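Local coordinates for protein kojibiose phosphorylase (Gut metagenome, PDB 6W0P) that belongs to the glycoside hydrolase family 65 enzymes, which pair a beta-sandwich N-terminal domain with a helical barrel catalytic domain, at residues A[154-159]-A[280-285]; A[216-221]-A[246-251]; A[456-461]-A[468-473]. All coordinates share one frame; numbering follows the deposited sequence.

Interaction 1: residues A[154-159]-A[280-285]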
loop_
_atom_site.group_PDB
_atom_site.type_symbol
_atom_site.label_atom_id
_atom_site.label_comp_id
_atom_site.label_asym_id
_atom_site.label_seq_id
_atom_site.Cartn_x
_atom_site.Cartn_y
_atom_site.Cartn_z
ATOM N N TYR A 154 17.021 7.060 40.669
ATOM C CA TYR A 154 18.201 7.036 41.557
ATOM C C TYR A 154 19.254 6.105 40.970
ATOM O O TYR A 154 18.915 5.031 40.392
ATOM C CB TYR A 154 17.776 6.585 42.951
ATOM C CG TYR A 154 16.532 7.287 43.431
ATOM C CD1 TYR A 154 16.516 8.660 43.597
ATOM C CD2 TYR A 154 15.369 6.582 43.709
ATOM C CE1 TYR A 154 15.376 9.312 44.026
ATOM C CE2 TYR A 154 14.223 7.222 44.144
ATOM C CZ TYR A 154 14.230 8.590 44.330
ATOM O OH TYR A 154 13.089 9.221 44.733
ATOM N N GLN A 155 20.511 6.474 41.171
ATOM C CA GLN A 155 21.667 5.683 40.705
ATOM C C GLN A 155 22.722 5.741 41.793
ATOM O O GLN A 155 22.932 6.820 42.344
ATOM C CB GLN A 155 22.219 6.241 39.397
ATOM C CG GLN A 155 23.337 5.408 38.797
ATOM C CD GLN A 155 23.854 6.070 37.546
ATOM O OE1 GLN A 155 24.148 7.265 37.539
ATOM N NE2 GLN A 155 23.934 5.298 36.470
ATOM N N MET A 156 23.335 4.611 42.079
ATOM C CA MET A 156 24.440 4.502 43.038
ATOM C C MET A 156 25.574 3.776 42.322
ATOM O O MET A 156 25.305 2.771 41.643
ATOM C CB MET A 156 24.027 3.747 44.301
ATOM C CG MET A 156 25.071 3.791 45.393
ATOM S SD MET A 156 24.490 3.099 46.958
ATOM C CE MET A 156 24.132 1.384 46.546
ATOM N N ILE A 157 26.776 4.338 42.432
ATOM C CA ILE A 157 28.029 3.819 41.828
ATOM C C ILE A 157 29.057 3.695 42.954
ATOM O O ILE A 157 29.350 4.718 43.610
ATOM C CB ILE A 157 28.519 4.747 40.700
ATOM C CG1 ILE A 157 27.411 5.066 39.696
ATOM C CG2 ILE A 157 29.732 4.139 40.020
ATOM C CD1 ILE A 157 27.694 6.272 38.833
ATOM N N SER A 158 29.565 2.482 43.160
ATOM C CA SER A 158 30.673 2.179 44.091
ATOM C C SER A 158 31.896 1.628 43.332
ATOM O O SER A 158 31.732 0.884 42.347
ATOM C CB SER A 158 30.221 1.233 45.136
ATOM O OG SER A 158 30.304 -0.084 44.654
ATOM N N PHE A 159 33.087 1.976 43.816
ATOM C CA PHE A 159 34.400 1.565 43.266
ATOM C C PHE A 159 35.178 0.880 44.392
ATOM O O PHE A 159 35.186 1.414 45.521
ATOM C CB PHE A 159 35.139 2.799 42.742
ATOM C CG PHE A 159 34.466 3.543 41.614
ATOM C CD1 PHE A 159 34.702 3.203 40.294
ATOM C CD2 PHE A 159 33.638 4.621 41.866
ATOM C CE1 PHE A 159 34.106 3.900 39.260
ATOM C CE2 PHE A 159 33.037 5.314 40.830
ATOM C CZ PHE A 159 33.278 4.959 39.528
ATOM N N PHE A 280 17.118 11.270 51.218
ATOM C CA PHE A 280 17.012 9.805 51.449
ATOM C C PHE A 280 18.220 9.113 50.825
ATOM O O PHE A 280 18.591 9.452 49.676
ATOM C CB PHE A 280 15.685 9.275 50.905
ATOM C CG PHE A 280 14.495 9.981 51.499
ATOM C CD1 PHE A 280 14.097 9.712 52.799
ATOM C CD2 PHE A 280 13.837 10.981 50.791
ATOM C CE1 PHE A 280 13.030 10.393 53.363
ATOM C CE2 PHE A 280 12.771 11.665 51.355
ATOM C CZ PHE A 280 12.371 11.370 52.643
ATOM N N SER A 281 18.839 8.205 51.578
ATOM C CA SER A 281 19.892 7.289 51.067
ATOM C C SER A 281 19.298 6.372 49.984
ATOM O O SER A 281 18.078 6.062 50.042
ATOM C CB SER A 281 20.478 6.469 52.173
ATOM O OG SER A 281 19.551 5.485 52.573
ATOM N N PHE A 282 20.140 5.955 49.035
ATOM C CA PHE A 282 19.789 4.941 48.011
ATOM C C PHE A 282 19.160 3.753 48.734
ATOM O O PHE A 282 18.073 3.345 48.333
ATOM C CB PHE A 282 21.007 4.546 47.166
ATOM C CG PHE A 282 20.671 3.660 45.993
ATOM C CD1 PHE A 282 20.315 4.203 44.767
ATOM C CD2 PHE A 282 20.725 2.277 46.110
ATOM C CE1 PHE A 282 20.013 3.383 43.686
ATOM C CE2 PHE A 282 20.411 1.455 45.036
ATOM C CZ PHE A 282 20.046 2.012 43.826
ATOM N N ALA A 283 19.781 3.274 49.816
ATOM C CA ALA A 283 19.348 2.047 50.529
ATOM C C ALA A 283 17.904 2.238 51.005
ATOM O O ALA A 283 17.137 1.265 50.909
ATOM C CB ALA A 283 20.298 1.680 51.654
ATOM N N ASP A 284 17.548 3.443 51.467
ATOM C CA ASP A 284 16.191 3.775 51.986
ATOM C C ASP A 284 15.200 3.875 50.828
ATOM O O ASP A 284 14.005 3.572 51.037
ATOM C CB ASP A 284 16.210 5.056 52.826
ATOM C CG ASP A 284 16.575 4.821 54.288
ATOM O OD1 ASP A 284 16.781 3.632 54.685
ATOM O OD2 ASP A 284 16.626 5.819 55.029
ATOM N N LEU A 285 15.669 4.254 49.640
ATOM C CA LEU A 285 14.805 4.339 48.431
ATOM C C LEU A 285 14.540 2.932 47.863
ATOM O O LEU A 285 13.480 2.730 47.275
ATOM C CB LEU A 285 15.471 5.287 47.433
ATOM C CG LEU A 285 15.496 6.722 47.939
ATOM C CD1 LEU A 285 16.417 7.601 47.128
ATOM C CD2 LEU A 285 14.084 7.285 47.970
#
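M156 and Y154, two side chains from the same face of strand 152-161, meet the first turn of helix 282-300, which packs its F282 and L285 onto the large antiparallel sheet of the N-terminal beta-sandwich domain. M156 is the side chain to follow outward. Its CB sits 3.8 Å from the centroid of the F282 ring, over the face but offset toward the rim, a CH-pi contact. With CG anti to the backbone N (chi1 -171°) the chain leaves the strand extended, which brings SD near the root of the phenylalanine, 3.8 Å from F282 CB. The sulfur stands oblique to the ring, 43° off its normal, in a Met-aromatic contact. A bend at chi3 then folds the methyl back, and CE ends 3.5 Å from F282 CD2. CB, SD and CE of the methionine thus all touch F282, while the Y154 carbonyl O lies at the edge of the phenyl ring, near its plane, 3.8 Å from CE1. F282 also packs on S142 and L144 of strand 135-145.

The turn begins at S281, the N-cap, whose OG accepts from D284 N at 3.1 Å. One turn further in, L285 reaches the tyrosine. The hydroxyl of Y154 is hydrogen-bonded to D146 and N152, which limits how the ring can move against L285, and the two side chains cross at about a right angle. L285 CD1 drops almost exactly onto the middle of that ring, 3.4 Å from the centroid and 1° off the normal.

Interaction 2: residues A[216-221]-A[246-251]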
loop_
_atom_site.group_PDB
_atom_site.type_symbol
_atom_site.label_atom_id
_atom_site.label_comp_id
_atom_site.label_asym_id
_atom_site.label_seq_id
_atom_site.Cartn_x
_atom_site.Cartn_y
_atom_site.Cartn_z
ATOM N N ARG A 216 21.599 15.854 41.178
ATOM C CA ARG A 216 22.533 16.260 42.247
ATOM C C ARG A 216 22.989 14.975 42.932
ATOM O O ARG A 216 22.325 13.934 42.706
ATOM C CB ARG A 216 21.838 17.171 43.255
ATOM C CG ARG A 216 20.863 16.426 44.147
ATOM C CD ARG A 216 20.015 17.386 44.933
ATOM N NE ARG A 216 20.690 17.880 46.120
ATOM C CZ ARG A 216 20.836 19.165 46.421
ATOM N NH1 ARG A 216 20.411 20.105 45.585
ATOM N NH2 ARG A 216 21.449 19.514 47.541
ATOM N N THR A 217 24.026 15.056 43.766
ATOM C CA THR A 217 24.752 13.871 44.301
ATOM C C THR A 217 25.079 14.157 45.768
ATOM O O THR A 217 24.733 15.254 46.236
ATOM C CB THR A 217 25.972 13.512 43.432
ATOM O OG1 THR A 217 27.058 14.400 43.706
ATOM C CG2 THR A 217 25.679 13.552 41.947
ATOM N N ASN A 218 25.659 13.172 46.450
ATOM C CA ASN A 218 26.133 13.275 47.855
ATOM C C ASN A 218 27.650 13.547 47.834
ATOM O O ASN A 218 28.357 13.102 48.720
ATOM C CB ASN A 218 25.727 12.025 48.661
ATOM C CG ASN A 218 26.283 10.734 48.082
ATOM O OD1 ASN A 218 26.880 10.752 47.009
ATOM N ND2 ASN A 218 26.094 9.606 48.758
ATOM N N LEU A 219 28.160 14.248 46.840
ATOM C CA LEU A 219 29.603 14.571 46.780
ATOM C C LEU A 219 29.788 15.812 45.906
ATOM O O LEU A 219 29.297 15.820 44.739
ATOM C CB LEU A 219 30.363 13.353 46.237
ATOM C CG LEU A 219 31.892 13.460 46.250
ATOM C CD1 LEU A 219 32.443 13.507 47.670
ATOM C CD2 LEU A 219 32.524 12.301 45.497
ATOM N N LYS A 220 30.448 16.833 46.457
ATOM C CA LYS A 220 30.917 18.017 45.686
ATOM C C LYS A 220 31.755 17.517 44.497
ATOM O O LYS A 220 32.670 16.706 44.717
ATOM C CB LYS A 220 31.732 18.974 46.568
ATOM C CG LYS A 220 32.152 20.270 45.884
ATOM C CD LYS A 220 30.996 21.200 45.546
ATOM C CE LYS A 220 31.400 22.288 44.572
ATOM N NZ LYS A 220 30.328 23.296 44.406
ATOM N N GLU A 221 31.428 17.965 43.286
ATOM C CA GLU A 221 32.174 17.664 42.041
ATOM C C GLU A 221 33.429 18.554 41.966
ATOM O O GLU A 221 33.488 19.574 42.666
ATOM C CB GLU A 221 31.248 17.846 40.837
ATOM C CG GLU A 221 30.983 19.297 40.446
ATOM C CD GLU A 221 30.107 20.132 41.376
ATOM O OE1 GLU A 221 29.447 19.567 42.269
ATOM O OE2 GLU A 221 30.100 21.369 41.204
ATOM N N THR A 246 31.638 5.232 47.212
ATOM C CA THR A 246 30.282 5.218 46.605
ATOM C C THR A 246 29.866 6.659 46.379
ATOM O O THR A 246 30.217 7.459 47.197
ATOM C CB THR A 246 29.210 4.514 47.456
ATOM O OG1 THR A 246 28.900 5.303 48.607
ATOM C CG2 THR A 246 29.628 3.150 47.946
ATOM N N ILE A 247 29.086 6.907 45.335
ATOM C CA ILE A 247 28.354 8.180 45.100
ATOM C C ILE A 247 26.908 7.811 44.742
ATOM O O ILE A 247 26.710 6.765 44.088
ATOM C CB ILE A 247 29.067 9.000 44.010
ATOM C CG1 ILE A 247 28.387 10.342 43.752
ATOM C CG2 ILE A 247 29.223 8.211 42.726
ATOM C CD1 ILE A 247 29.210 11.268 42.860
ATOM N N THR A 248 25.937 8.618 45.176
ATOM C CA THR A 248 24.508 8.464 44.806
ATOM C C THR A 248 24.092 9.637 43.922
ATOM O O THR A 248 24.304 10.783 44.342
ATOM C CB THR A 248 23.632 8.361 46.054
ATOM O OG1 THR A 248 24.193 7.281 46.792
ATOM C CG2 THR A 248 22.173 8.129 45.732
ATOM N N ARG A 249 23.558 9.340 42.739
ATOM C CA ARG A 249 22.910 10.319 41.839
ATOM C C ARG A 249 21.386 10.280 42.028
ATOM O O ARG A 249 20.784 9.193 41.827
ATOM C CB ARG A 249 23.236 10.007 40.380
ATOM C CG ARG A 249 22.914 11.166 39.457
ATOM C CD ARG A 249 22.438 10.729 38.097
ATOM N NE ARG A 249 23.392 9.879 37.392
ATOM C CZ ARG A 249 23.892 10.130 36.194
ATOM N NH1 ARG A 249 23.581 11.247 35.570
ATOM N NH2 ARG A 249 24.687 9.254 35.602
ATOM N N TYR A 250 20.804 11.434 42.370
ATOM C CA TYR A 250 19.347 11.706 42.383
ATOM C C TYR A 250 18.981 12.420 41.084
ATOM O O TYR A 250 19.663 13.412 40.724
ATOM C CB TYR A 250 18.976 12.546 43.602
ATOM C CG TYR A 250 19.403 11.916 44.902
ATOM C CD1 TYR A 250 20.675 12.122 45.396
ATOM C CD2 TYR A 250 18.556 11.083 45.625
ATOM C CE1 TYR A 250 21.091 11.549 46.588
ATOM C CE2 TYR A 250 18.967 10.482 46.810
ATOM C CZ TYR A 250 20.242 10.723 47.302
ATOM O OH TYR A 250 20.703 10.194 48.470
ATOM N N VAL A 251 17.964 11.915 40.390
ATOM C CA VAL A 251 17.419 12.531 39.146
ATOM C C VAL A 251 15.928 12.852 39.349
ATOM O O VAL A 251 15.242 12.053 39.968
ATOM C CB VAL A 251 17.650 11.601 37.940
ATOM C CG1 VAL A 251 17.149 12.208 36.638
ATOM C CG2 VAL A 251 19.113 11.211 37.818
HETATM O O HOH W 1 26.620 6.797 47.740
HETATM O O HOH W 2 23.053 9.855 50.420
#
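One water is gripped by three side chains where N218 meets strand 245-256: N218 ND2 donates to it at 3.0 Å, and T246 OG1 and T248 OG1 both bond it. The other branch of the same amide, N218 OD1, takes the backbone N-H of T248 in a nearly straight bond of 3.0 Å, 173° at the hydrogen, although the donor stands 43° out of the amide's carbonyl plane. With chi1 at 59°, CG of N218 stands between the backbone N and the carbonyl carbon, and this turns the amide to the T248 N-H; the main-chain bond here, N218 N to T248 O, is weak at 3.5 Å.

R216 and Y250 are properly bonded as an antiparallel hydrogen-bonded pair, with Y250 N to R216 O at 2.9 Å, and that carbonyl O also lies at the edge of the tyrosine ring. T217 CA makes a CA-H...O contact of 3.1 Å with T248 O. On the inner side I247 CD1 lies against T217 OG1, itself bonded to Y235, and against L219 CB at 4.1 Å.

Beyond the R216-Y250 pair of this beta-sandwich sheet, the asparagine amide therefore supplies the T248 N-H with an acceptor where the direct main-chain bond has become weak.

Interaction 3: residues A[456-461]-A[468-473]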
loop_
_atom_site.group_PDB
_atom_site.type_symbol
_atom_site.label_atom_id
_atom_site.label_comp_id
_atom_site.label_asym_id
_atom_site.label_seq_id
_atom_site.Cartn_x
_atom_site.Cartn_y
_atom_site.Cartn_z
ATOM N N LEU A 456 -22.812 3.076 13.476
ATOM C CA LEU A 456 -24.086 3.265 12.717
ATOM C C LEU A 456 -23.843 3.979 11.387
ATOM O O LEU A 456 -24.643 3.761 10.481
ATOM C CB LEU A 456 -25.086 4.067 13.560
ATOM C CG LEU A 456 -25.806 3.265 14.638
ATOM C CD1 LEU A 456 -26.526 4.187 15.611
ATOM C CD2 LEU A 456 -26.776 2.278 14.013
ATOM N N SER A 457 -22.802 4.811 11.290
ATOM C CA SER A 457 -22.431 5.537 10.050
ATOM C C SER A 457 -21.507 4.702 9.154
ATOM O O SER A 457 -21.621 4.825 7.939
ATOM C CB SER A 457 -21.817 6.858 10.364
ATOM O OG SER A 457 -20.834 6.736 11.368
ATOM N N ARG A 458 -20.573 3.932 9.720
ATOM C CA ARG A 458 -19.612 3.123 8.927
ATOM C C ARG A 458 -20.318 1.821 8.549
ATOM O O ARG A 458 -20.057 1.273 7.449
ATOM C CB ARG A 458 -18.314 2.895 9.713
ATOM C CG ARG A 458 -17.304 1.963 9.037
ATOM C CD ARG A 458 -17.020 2.390 7.606
ATOM N NE ARG A 458 -16.024 1.579 6.920
ATOM C CZ ARG A 458 -16.229 0.381 6.388
ATOM N NH1 ARG A 458 -17.414 -0.204 6.439
ATOM N NH2 ARG A 458 -15.240 -0.228 5.772
ATOM N N GLY A 459 -21.164 1.321 9.450
ATOM C CA GLY A 459 -22.108 0.231 9.148
ATOM C C GLY A 459 -23.089 0.673 8.076
ATOM O O GLY A 459 -23.418 1.860 8.047
ATOM N N GLN A 460 -23.503 -0.227 7.190
ATOM C CA GLN A 460 -24.462 0.092 6.097
ATOM C C GLN A 460 -25.556 -0.980 6.030
ATOM O O GLN A 460 -25.307 -2.154 6.443
ATOM C CB GLN A 460 -23.751 0.163 4.743
ATOM C CG GLN A 460 -22.582 1.141 4.686
ATOM C CD GLN A 460 -21.769 0.951 3.422
ATOM O OE1 GLN A 460 -21.937 1.706 2.462
ATOM N NE2 GLN A 460 -20.899 -0.059 3.398
ATOM N N TYR A 461 -26.712 -0.600 5.479
ATOM C CA TYR A 461 -27.755 -1.558 5.062
ATOM C C TYR A 461 -27.325 -2.167 3.735
ATOM O O TYR A 461 -26.656 -1.463 2.940
ATOM C CB TYR A 461 -29.123 -0.880 4.928
ATOM C CG TYR A 461 -29.748 -0.455 6.231
ATOM C CD1 TYR A 461 -30.479 -1.343 6.999
ATOM C CD2 TYR A 461 -29.626 0.849 6.685
ATOM C CE1 TYR A 461 -31.059 -0.953 8.198
ATOM C CE2 TYR A 461 -30.209 1.261 7.873
ATOM C CZ TYR A 461 -30.936 0.356 8.633
ATOM O OH TYR A 461 -31.511 0.769 9.807
ATOM N N PHE A 468 -28.450 -5.208 7.992
ATOM C CA PHE A 468 -27.410 -4.232 8.401
ATOM C C PHE A 468 -26.105 -5.006 8.646
ATOM O O PHE A 468 -26.151 -6.104 9.239
ATOM C CB PHE A 468 -27.868 -3.435 9.629
ATOM C CG PHE A 468 -27.025 -2.217 9.947
ATOM C CD1 PHE A 468 -27.303 -0.986 9.375
ATOM C CD2 PHE A 468 -25.951 -2.297 10.821
ATOM C CE1 PHE A 468 -26.525 0.122 9.671
ATOM C CE2 PHE A 468 -25.192 -1.182 11.128
ATOM C CZ PHE A 468 -25.473 0.024 10.547
ATOM N N SER A 469 -24.960 -4.475 8.201
ATOM C CA SER A 469 -23.651 -5.122 8.460
ATOM C C SER A 469 -22.508 -4.117 8.352
ATOM O O SER A 469 -22.774 -2.929 8.270
ATOM C CB SER A 469 -23.469 -6.288 7.535
ATOM O OG SER A 469 -22.364 -7.068 7.935
ATOM N N PHE A 470 -21.263 -4.605 8.391
ATOM C CA PHE A 470 -20.076 -3.829 8.003
ATOM C C PHE A 470 -19.531 -4.504 6.762
ATOM O O PHE A 470 -19.329 -5.717 6.791
ATOM C CB PHE A 470 -19.078 -3.709 9.159
ATOM C CG PHE A 470 -19.639 -2.996 10.368
ATOM C CD1 PHE A 470 -20.500 -3.643 11.244
ATOM C CD2 PHE A 470 -19.384 -1.655 10.588
ATOM C CE1 PHE A 470 -21.038 -2.982 12.340
ATOM C CE2 PHE A 470 -19.906 -0.999 11.696
ATOM C CZ PHE A 470 -20.725 -1.662 12.574
ATOM N N TYR A 471 -19.326 -3.705 5.717
ATOM C CA TYR A 471 -18.790 -4.100 4.398
ATOM C C TYR A 471 -17.349 -3.596 4.330
ATOM O O TYR A 471 -17.102 -2.512 4.879
ATOM C CB TYR A 471 -19.672 -3.523 3.286
ATOM C CG TYR A 471 -21.030 -4.159 3.223
ATOM C CD1 TYR A 471 -22.086 -3.663 3.969
ATOM C CD2 TYR A 471 -21.251 -5.265 2.433
ATOM C CE1 TYR A 471 -23.341 -4.250 3.929
ATOM C CE2 TYR A 471 -22.481 -5.905 2.433
ATOM C CZ TYR A 471 -23.529 -5.393 3.182
ATOM O OH TYR A 471 -24.744 -6.005 3.148
ATOM N N GLY A 472 -16.459 -4.367 3.688
ATOM C CA GLY A 472 -15.077 -3.974 3.375
ATOM C C GLY A 472 -14.276 -3.867 4.644
ATOM O O GLY A 472 -13.688 -2.811 4.890
ATOM N N VAL A 473 -14.319 -4.917 5.463
ATOM C CA VAL A 473 -13.738 -4.896 6.834
ATOM C C VAL A 473 -12.716 -6.015 6.994
ATOM O O VAL A 473 -12.512 -6.835 6.052
ATOM C CB VAL A 473 -14.831 -4.949 7.914
ATOM C CG1 VAL A 473 -15.686 -3.690 7.863
ATOM C CG2 VAL A 473 -15.684 -6.208 7.845
HETATM O O HOH W 3 -20.324 -0.989 5.929
#
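The short beta hairpin of strands 460-461 and 468-469 follows directly on helix 437-458, and the last turn of that helix packs against it. Q460 and S469 form its antiparallel hydrogen-bonded pair, with Q460 N to S469 O at 3.0 Å and S469 N to Q460 O at 2.9 Å. In the next pair the rings of Y461 and F468 meet edge-to-face, planes at 79°: F468 CD1 stands over the centre of the tyrosine ring, whose hydroxyl bonds D530. F468 has its CG opposite the backbone N (chi1 -167°), which carries the ring to the residue leaving the helix, CZ 3.5 Å from G459 C. G459 itself, the first residue beyond the helix, sets its CA over the face of F470 in a CH-pi contact.

This hairpin belongs to the helical catalytic domain, where F470 packs on helix 487-504 and F468 on helix 522-534. Beyond the paired strands, R458 bends at chi2 so that its guanidinium meets the Y471 carbonyl O end-on. NH1 at 2.8 Å and NH2 at 3.1 Å both grip that one oxygen, which lies in the guanidinium plane. A water accepts from Q460 NE2 and Y471 N and donates to R458 O, bridging the two segments. Q460 NE2 also bonds R581 O of the second subunit, and P556 of that subunit packs on both Q460 and Y471.

Interactions 1 and 2 are neighbours, their centres 9 Å apart, because strands 152-161 and 245-256 lie side by side in one sheet; along the chain, interaction 2 is nested inside the loop that interaction 1 closes. They touch directly: Q155 O probably accepts from R249 N at 2.6 Å, and Y250 OH probably bonds F280 O at 2.5 Å, tying the sheet to the residue before the helix cap. Interaction 3 is remote, in the catalytic domain on the opposite side of the chain's centre. Its nearest atoms are about 47 Å from interaction 1 and about 45 Å from interaction 2, and of the three it alone reaches the second subunit.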